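Local atomic coordinates of Serine/threonine-protein kinase pelle (Drosophila melanogaster, PDB entry 1D2Z), a protein that acts as a serine/threonine kinase in the Toll pathway that sets embryonic dorsoventral polarity, binding its partner Tube through the death domain described here. Residues Val48-Ser53 / Ser62-Asn67; Asn67-Gln72 / Gln78-Leu83. One frame throughout, in Å; residues are numbered along the deposited sequence.

Contact 1: Val48-Ser53 / Ser62-Asn67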
ATOM      1  N   VAL A  48     -13.637  -4.577   2.407  1.00 33.83           N
ATOM      2  CA  VAL A  48     -15.024  -4.525   1.953  1.00 34.58           C
ATOM      3  C   VAL A  48     -15.886  -3.849   3.020  1.00 36.12           C
ATOM      4  O   VAL A  48     -16.690  -2.963   2.718  1.00 34.26           O
ATOM      5  CB  VAL A  48     -15.574  -5.957   1.675  1.00 33.88           C
ATOM      6  CG1 VAL A  48     -17.055  -5.908   1.332  1.00 34.57           C
ATOM      7  CG2 VAL A  48     -14.798  -6.610   0.539  1.00 29.67           C
ATOM      8  N   GLU A  49     -15.686  -4.245   4.276  1.00 38.39           N
ATOM      9  CA  GLU A  49     -16.440  -3.678   5.389  1.00 39.77           C
ATOM     10  C   GLU A  49     -16.125  -2.198   5.588  1.00 38.64           C
ATOM     11  O   GLU A  49     -17.005  -1.416   5.935  1.00 38.97           O
ATOM     12  CB  GLU A  49     -16.166  -4.457   6.681  1.00 43.94           C
ATOM     13  CG  GLU A  49     -16.986  -3.989   7.887  1.00 49.21           C
ATOM     14  CD  GLU A  49     -18.485  -3.931   7.607  1.00 53.88           C
ATOM     15  OE1 GLU A  49     -19.018  -4.852   6.942  1.00 57.32           O
ATOM     16  OE2 GLU A  49     -19.130  -2.960   8.058  1.00 55.65           O
ATOM     17  N   GLN A  50     -14.870  -1.821   5.368  1.00 38.59           N
ATOM     18  CA  GLN A  50     -14.447  -0.430   5.507  1.00 37.86           C
ATOM     19  C   GLN A  50     -15.213   0.426   4.489  1.00 36.82           C
ATOM     20  O   GLN A  50     -15.652   1.527   4.808  1.00 37.03           O
ATOM     21  CB  GLN A  50     -12.932  -0.313   5.296  1.00 39.24           C
ATOM     22  CG  GLN A  50     -12.367   1.110   5.373  1.00 44.23           C
ATOM     23  CD  GLN A  50     -10.859   1.148   5.176  1.00 46.93           C
ATOM     24  OE1 GLN A  50     -10.146   0.233   5.591  1.00 52.40           O
ATOM     25  NE2 GLN A  50     -10.364   2.208   4.540  1.00 45.76           N
ATOM     26  N   ILE A  51     -15.405  -0.104   3.280  1.00 35.50           N
ATOM     27  CA  ILE A  51     -16.142   0.617   2.240  1.00 35.21           C
ATOM     28  C   ILE A  51     -17.616   0.706   2.627  1.00 36.98           C
ATOM     29  O   ILE A  51     -18.204   1.791   2.614  1.00 37.78           O
ATOM     30  CB  ILE A  51     -16.046  -0.077   0.857  1.00 33.73           C
ATOM     31  CG1 ILE A  51     -14.583  -0.188   0.411  1.00 31.95           C
ATOM     32  CG2 ILE A  51     -16.853   0.716  -0.172  1.00 32.77           C
ATOM     33  CD1 ILE A  51     -14.364  -1.098  -0.781  1.00 25.48           C
ATOM     34  N   SER A  52     -18.206  -0.442   2.955  1.00 37.35           N
ATOM     35  CA  SER A  52     -19.609  -0.509   3.358  1.00 40.79           C
ATOM     36  C   SER A  52     -19.847   0.454   4.511  1.00 40.67           C
ATOM     37  O   SER A  52     -20.810   1.218   4.500  1.00 41.73           O
ATOM     38  CB  SER A  52     -19.977  -1.934   3.793  1.00 40.97           C
ATOM     39  OG  SER A  52     -21.273  -1.975   4.365  1.00 43.56           O
ATOM     40  N   SER A  53     -18.925   0.438   5.471  1.00 42.09           N
ATOM     41  CA  SER A  53     -18.990   1.289   6.651  1.00 45.81           C
ATOM     42  C   SER A  53     -19.002   2.769   6.290  1.00 46.95           C
ATOM     43  O   SER A  53     -19.831   3.526   6.795  1.00 48.05           O
ATOM     44  CB  SER A  53     -17.806   0.990   7.575  1.00 48.24           C
ATOM     45  OG  SER A  53     -17.757   1.901   8.658  1.00 52.76           O
ATOM     46  N   SER A  62     -17.447   4.496  -3.698  1.00 26.67           N
ATOM     47  CA  SER A  62     -16.435   4.304  -4.727  1.00 26.26           C
ATOM     48  C   SER A  62     -15.151   5.046  -4.389  1.00 25.51           C
ATOM     49  O   SER A  62     -14.066   4.563  -4.695  1.00 23.90           O
ATOM     50  CB  SER A  62     -16.960   4.725  -6.100  1.00 27.25           C
ATOM     51  OG  SER A  62     -17.187   6.119  -6.132  1.00 32.09           O
ATOM     52  N   ASN A  63     -15.267   6.211  -3.755  1.00 24.80           N
ATOM     53  CA  ASN A  63     -14.070   6.962  -3.370  1.00 27.23           C
ATOM     54  C   ASN A  63     -13.262   6.139  -2.364  1.00 26.56           C
ATOM     55  O   ASN A  63     -12.031   6.118  -2.406  1.00 26.62           O
ATOM     56  CB  ASN A  63     -14.434   8.312  -2.750  1.00 28.13           C
ATOM     57  CG  ASN A  63     -13.209   9.099  -2.328  1.00 30.98           C
ATOM     58  OD1 ASN A  63     -12.335   9.394  -3.149  1.00 27.85           O
ATOM     59  ND2 ASN A  63     -13.123   9.421  -1.041  1.00 30.65           N
ATOM     60  N   GLU A  64     -13.970   5.467  -1.458  1.00 26.96           N
ATOM     61  CA  GLU A  64     -13.324   4.632  -0.452  1.00 28.65           C
ATOM     62  C   GLU A  64     -12.644   3.455  -1.147  1.00 25.20           C
ATOM     63  O   GLU A  64     -11.556   3.041  -0.757  1.00 26.78           O
ATOM     64  CB  GLU A  64     -14.339   4.149   0.587  1.00 29.97           C
ATOM     65  CG  GLU A  64     -13.690   3.496   1.812  1.00 36.81           C
ATOM     66  CD  GLU A  64     -12.698   4.415   2.518  1.00 40.16           C
ATOM     67  OE1 GLU A  64     -12.913   5.646   2.542  1.00 38.66           O
ATOM     68  OE2 GLU A  64     -11.689   3.905   3.039  1.00 42.61           O
ATOM     69  N   PHE A  65     -13.299   2.908  -2.169  1.00 26.37           N
ATOM     70  CA  PHE A  65     -12.710   1.808  -2.929  1.00 26.06           C
ATOM     71  C   PHE A  65     -11.396   2.307  -3.552  1.00 27.61           C
ATOM     72  O   PHE A  65     -10.377   1.609  -3.505  1.00 26.41           O
ATOM     73  CB  PHE A  65     -13.662   1.307  -4.026  1.00 25.01           C
ATOM     74  CG  PHE A  65     -13.013   0.369  -5.008  1.00 24.09           C
ATOM     75  CD1 PHE A  65     -12.822  -0.971  -4.691  1.00 26.86           C
ATOM     76  CD2 PHE A  65     -12.544   0.841  -6.233  1.00 23.29           C
ATOM     77  CE1 PHE A  65     -12.163  -1.831  -5.578  1.00 24.82           C
ATOM     78  CE2 PHE A  65     -11.888  -0.005  -7.124  1.00 23.25           C
ATOM     79  CZ  PHE A  65     -11.694  -1.349  -6.794  1.00 25.37           C
ATOM     80  N   LEU A  66     -11.417   3.508  -4.136  1.00 24.76           N
ATOM     81  CA  LEU A  66     -10.199   4.058  -4.736  1.00 25.74           C
ATOM     82  C   LEU A  66      -9.132   4.298  -3.669  1.00 25.98           C
ATOM     83  O   LEU A  66      -7.949   4.107  -3.928  1.00 27.20           O
ATOM     84  CB  LEU A  66     -10.479   5.364  -5.483  1.00 24.66           C
ATOM     85  CG  LEU A  66     -11.332   5.292  -6.754  1.00 25.95           C
ATOM     86  CD1 LEU A  66     -11.453   6.690  -7.367  1.00 21.01           C
ATOM     87  CD2 LEU A  66     -10.704   4.330  -7.750  1.00 28.26           C
ATOM     88  N   ASN A  67      -9.556   4.738  -2.484  1.00 26.73           N
ATOM     89  CA  ASN A  67      -8.629   4.988  -1.377  1.00 29.16           C
ATOM     90  C   ASN A  67      -7.893   3.700  -1.002  1.00 31.27           C
ATOM     91  O   ASN A  67      -6.681   3.708  -0.788  1.00 31.49           O
ATOM     92  CB  ASN A  67      -9.375   5.527  -0.146  1.00 30.99           C
ATOM     93  CG  ASN A  67      -9.710   7.019  -0.252  1.00 34.14           C
ATOM     94  OD1 ASN A  67      -9.121   7.749  -1.045  1.00 32.74           O
ATOM     95  ND2 ASN A  67     -10.657   7.469   0.561  1.00 33.77           N
TER

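Contact 2: Asn67-Gln72 / Gln78-Leu83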
ATOM      1  N   ASN A  67      -9.556   4.738  -2.484  1.00 26.73           N
ATOM      2  CA  ASN A  67      -8.629   4.988  -1.377  1.00 29.16           C
ATOM      3  C   ASN A  67      -7.893   3.700  -1.002  1.00 31.27           C
ATOM      4  O   ASN A  67      -6.681   3.708  -0.788  1.00 31.49           O
ATOM      5  CB  ASN A  67      -9.375   5.527  -0.146  1.00 30.99           C
ATOM      6  CG  ASN A  67      -9.710   7.019  -0.252  1.00 34.14           C
ATOM      7  OD1 ASN A  67      -9.121   7.749  -1.045  1.00 32.74           O
ATOM      8  ND2 ASN A  67     -10.657   7.469   0.561  1.00 33.77           N
ATOM      9  N   ILE A  68      -8.629   2.593  -0.951  1.00 30.71           N
ATOM     10  CA  ILE A  68      -8.048   1.298  -0.600  1.00 30.60           C
ATOM     11  C   ILE A  68      -7.232   0.679  -1.736  1.00 29.36           C
ATOM     12  O   ILE A  68      -6.030   0.441  -1.594  1.00 29.14           O
ATOM     13  CB  ILE A  68      -9.151   0.293  -0.141  1.00 29.27           C
ATOM     14  CG1 ILE A  68      -9.819   0.804   1.140  1.00 30.44           C
ATOM     15  CG2 ILE A  68      -8.553  -1.095   0.099  1.00 31.91           C
ATOM     16  CD1 ILE A  68     -11.106   0.088   1.515  1.00 32.90           C
ATOM     17  N   TRP A  69      -7.888   0.434  -2.865  1.00 30.48           N
ATOM     18  CA  TRP A  69      -7.240  -0.195  -4.013  1.00 28.15           C
ATOM     19  C   TRP A  69      -6.131   0.669  -4.627  1.00 29.21           C
ATOM     20  O   TRP A  69      -5.051   0.169  -4.941  1.00 26.98           O
ATOM     21  CB  TRP A  69      -8.302  -0.562  -5.052  1.00 29.93           C
ATOM     22  CG  TRP A  69      -7.835  -1.496  -6.117  1.00 29.02           C
ATOM     23  CD1 TRP A  69      -7.314  -2.757  -5.946  1.00 29.66           C
ATOM     24  CD2 TRP A  69      -7.849  -1.256  -7.525  1.00 29.74           C
ATOM     25  NE1 TRP A  69      -7.003  -3.309  -7.163  1.00 27.88           N
ATOM     26  CE2 TRP A  69      -7.322  -2.412  -8.151  1.00 29.49           C
ATOM     27  CE3 TRP A  69      -8.256  -0.176  -8.324  1.00 27.41           C
ATOM     28  CZ2 TRP A  69      -7.195  -2.517  -9.537  1.00 32.23           C
ATOM     29  CZ3 TRP A  69      -8.127  -0.283  -9.704  1.00 31.01           C
ATOM     30  CH2 TRP A  69      -7.600  -1.443 -10.295  1.00 28.98           C
ATOM     31  N   GLY A  70      -6.384   1.966  -4.764  1.00 29.99           N
ATOM     32  CA  GLY A  70      -5.374   2.847  -5.327  1.00 30.33           C
ATOM     33  C   GLY A  70      -4.315   3.222  -4.306  1.00 30.98           C
ATOM     34  O   GLY A  70      -3.124   3.224  -4.602  1.00 31.91           O
ATOM     35  N   GLY A  71      -4.755   3.510  -3.088  1.00 31.67           N
ATOM     36  CA  GLY A  71      -3.836   3.895  -2.036  1.00 31.70           C
ATOM     37  C   GLY A  71      -2.828   2.843  -1.628  1.00 30.98           C
ATOM     38  O   GLY A  71      -1.626   3.018  -1.829  1.00 31.04           O
ATOM     39  N   GLN A  72      -3.303   1.733  -1.077  1.00 29.48           N
ATOM     40  CA  GLN A  72      -2.388   0.687  -0.634  1.00 29.20           C
ATOM     41  C   GLN A  72      -1.616  -0.025  -1.741  1.00 29.31           C
ATOM     42  O   GLN A  72      -0.419  -0.270  -1.603  1.00 27.13           O
ATOM     43  CB  GLN A  72      -3.114  -0.359   0.215  1.00 29.25           C
ATOM     44  CG  GLN A  72      -2.194  -1.484   0.676  1.00 26.71           C
ATOM     45  CD  GLN A  72      -2.911  -2.580   1.434  1.00 26.74           C
ATOM     46  OE1 GLN A  72      -3.850  -2.324   2.203  1.00 26.73           O
ATOM     47  NE2 GLN A  72      -2.462  -3.816   1.232  1.00 25.54           N
ATOM     48  N   GLN A  78      -4.379   3.674 -15.674  1.00 30.50           N
ATOM     49  CA  GLN A  78      -4.538   2.702 -16.753  1.00 31.28           C
ATOM     50  C   GLN A  78      -5.117   1.393 -16.210  1.00 31.27           C
ATOM     51  O   GLN A  78      -6.012   0.802 -16.816  1.00 32.15           O
ATOM     52  CB  GLN A  78      -3.211   2.439 -17.470  1.00 33.28           C
ATOM     53  CG  GLN A  78      -3.359   1.502 -18.662  1.00 36.97           C
ATOM     54  CD  GLN A  78      -2.059   1.256 -19.395  1.00 39.81           C
ATOM     55  OE1 GLN A  78      -1.599   0.121 -19.496  1.00 42.55           O
ATOM     56  NE2 GLN A  78      -1.468   2.318 -19.928  1.00 39.18           N
ATOM     57  N   THR A  79      -4.632   0.961 -15.049  1.00 29.16           N
ATOM     58  CA  THR A  79      -5.126  -0.270 -14.438  1.00 29.87           C
ATOM     59  C   THR A  79      -6.596  -0.098 -14.049  1.00 28.01           C
ATOM     60  O   THR A  79      -7.392  -1.022 -14.197  1.00 27.09           O
ATOM     61  CB  THR A  79      -4.251  -0.687 -13.232  1.00 29.39           C
ATOM     62  OG1 THR A  79      -2.912  -0.902 -13.694  1.00 28.11           O
ATOM     63  CG2 THR A  79      -4.759  -1.985 -12.602  1.00 29.74           C
ATOM     64  N   LEU A  80      -6.957   1.112 -13.624  1.00 29.27           N
ATOM     65  CA  LEU A  80      -8.337   1.433 -13.264  1.00 30.14           C
ATOM     66  C   LEU A  80      -9.196   1.363 -14.538  1.00 30.49           C
ATOM     67  O   LEU A  80     -10.318   0.849 -14.520  1.00 29.63           O
ATOM     68  CB  LEU A  80      -8.412   2.836 -12.651  1.00 29.02           C
ATOM     69  CG  LEU A  80      -9.800   3.332 -12.239  1.00 28.70           C
ATOM     70  CD1 LEU A  80     -10.387   2.435 -11.131  1.00 29.57           C
ATOM     71  CD2 LEU A  80      -9.696   4.771 -11.763  1.00 26.53           C
ATOM     72  N   PHE A  81      -8.649   1.880 -15.634  1.00 30.95           N
ATOM     73  CA  PHE A  81      -9.308   1.870 -16.940  1.00 32.80           C
ATOM     74  C   PHE A  81      -9.603   0.411 -17.335  1.00 35.11           C
ATOM     75  O   PHE A  81     -10.724   0.079 -17.731  1.00 35.16           O
ATOM     76  CB  PHE A  81      -8.384   2.542 -17.966  1.00 33.46           C
ATOM     77  CG  PHE A  81      -9.018   2.783 -19.313  1.00 37.81           C
ATOM     78  CD1 PHE A  81      -9.850   3.883 -19.523  1.00 37.07           C
ATOM     79  CD2 PHE A  81      -8.746   1.934 -20.385  1.00 38.18           C
ATOM     80  CE1 PHE A  81     -10.400   4.137 -20.787  1.00 37.15           C
ATOM     81  CE2 PHE A  81      -9.290   2.179 -21.654  1.00 40.25           C
ATOM     82  CZ  PHE A  81     -10.118   3.283 -21.852  1.00 38.05           C
ATOM     83  N   ALA A  82      -8.609  -0.463 -17.163  1.00 34.30           N
ATOM     84  CA  ALA A  82      -8.749  -1.885 -17.482  1.00 34.36           C
ATOM     85  C   ALA A  82      -9.814  -2.571 -16.625  1.00 33.69           C
ATOM     86  O   ALA A  82     -10.539  -3.449 -17.108  1.00 33.40           O
ATOM     87  CB  ALA A  82      -7.404  -2.601 -17.329  1.00 36.24           C
ATOM     88  N   LEU A  83      -9.909  -2.177 -15.354  1.00 32.74           N
ATOM     89  CA  LEU A  83     -10.908  -2.746 -14.455  1.00 30.90           C
ATOM     90  C   LEU A  83     -12.297  -2.368 -14.949  1.00 33.14           C
ATOM     91  O   LEU A  83     -13.201  -3.204 -14.988  1.00 31.91           O
ATOM     92  CB  LEU A  83     -10.714  -2.244 -13.023  1.00 29.66           C
ATOM     93  CG  LEU A  83     -11.799  -2.617 -12.000  1.00 31.12           C
ATOM     94  CD1 LEU A  83     -11.910  -4.136 -11.842  1.00 31.39           C
ATOM     95  CD2 LEU A  83     -11.493  -1.965 -10.655  1.00 29.94           C
TER

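Contact 1: Val48-Ser53 / Ser62-Asn67
Gln50 NE2 gives a hydrogen bond of 2.6 Å to Glu64 OE2, and this amide-carboxylate pair joins two helices of the six-helix death domain. Helix 45-56 carries Gln50 and helix 61-73 carries Glu64. Segments 48-53 and 62-67 run roughly antiparallel, with axes 8.9 Å apart. The N-H...O angle is 154°, so the bond is moderately straight. OE2 lies close to the amide plane of Gln50 and is met nearly along its C-O axis. The amide and carboxylate planes are turned 50° against each other, so they meet across one bond and do not pair flat. Gln50 reaches this place with an extended chain. Glu64 leaves its backbone toward the other helix and then bends at chi2 (57°), which turns the carboxylate aside to cross Gln50 at about a right angle. Gln50 NE2 also makes a weak hydrogen bond to Asn29 OD1 of the Tube death domain, which places the pair next to that partner.

Beside the polar pair the helices meet through aliphatic groups. The backbones are nearest at Ile51 and Glu64, with CA atoms 5.6 Å apart. With CG anti to the backbone N, Glu64 brings that methylene 3.8 Å from Ile51 CA and beside Ile51 CG1, so the acidic residue supplies methylene packing as well as its charge. Ile51 is buried. Trp34 of helix 34-40 and Leu43 of the following loop also touch its side chain. The Ile51 and Phe65 side chains run alongside each other in the same direction. Ile51 CD1 comes near the plane of the Phe65 ring at its edge, and sits 4.1 Å from Phe65 CB and 4.0 Å from Phe65 CA.

Contact 2: Asn67-Gln72 / Gln78-Leu83
Trp69 turns CG away from its backbone N (chi1 -166°), which sends the indole across to helix 77-86. Leu83 has CG anti to its backbone N too, and its second torsion (61°) sets CD2 over the six-membered ring. This is a helix-to-helix contact in the core of the death-domain bundle, between helices 61-73 and 77-86. The short segments run roughly antiparallel, with axes 11.9 Å apart. One indole bridges that wide spacing.

The benzo end of the ring does all the touching. Leu83 comes from the opposite direction, and its CD2 makes a CH-pi contact 4.2 Å from the centroid of the six-membered ring, 25° off the normal. Leu80 meets the rim of the ring: its CD1 lies near the ring plane, 3.8 Å from Trp69 CZ3. Thr79 presents its methyl, with CG2 3.7 Å from Trp69 CH2 in an oblique approach. Its hydroxyl is used just before the helix, where OG1 hydrogen-bonds Thr76 OG1. Replacing Trp69 with an alanine would probably open a gap between the helices and leave Leu83 CD2 and Thr79 CG2 without the ring they pack on.

Outside the two segments, the rings of His75 and Phe65 also meet the indole. Further along helix 61-73, Gly71 O and the Gln72 side chain hydrogen-bond to the Tube death domain. At the far end of the indole, Thr79 O lies in the ring plane at the edge, 3.9 Å from Trp69 CH2.

How the contacts relate
Contacts 1 and 2 follow one another along the chain and share Asn67. Helix 61-73 serves both: contact 1 joins it to helix 45-56 and contact 2 joins it to helix 77-86. Their centres are 12 Å apart, and side chains of the two contacts touch. Ile51 CG1 of contact 1 packs 3.7 Å from Ile68 CD1 of contact 2. Leu66 CD2 lies 3.9 Å from Leu80 CD1, and Phe65 CZ lies 3.9 Å from Leu83 CD2. Both contacts also border Tube, where Asn67 O accepts a hydrogen bond from Asn29 ND2 of the Tube death domain.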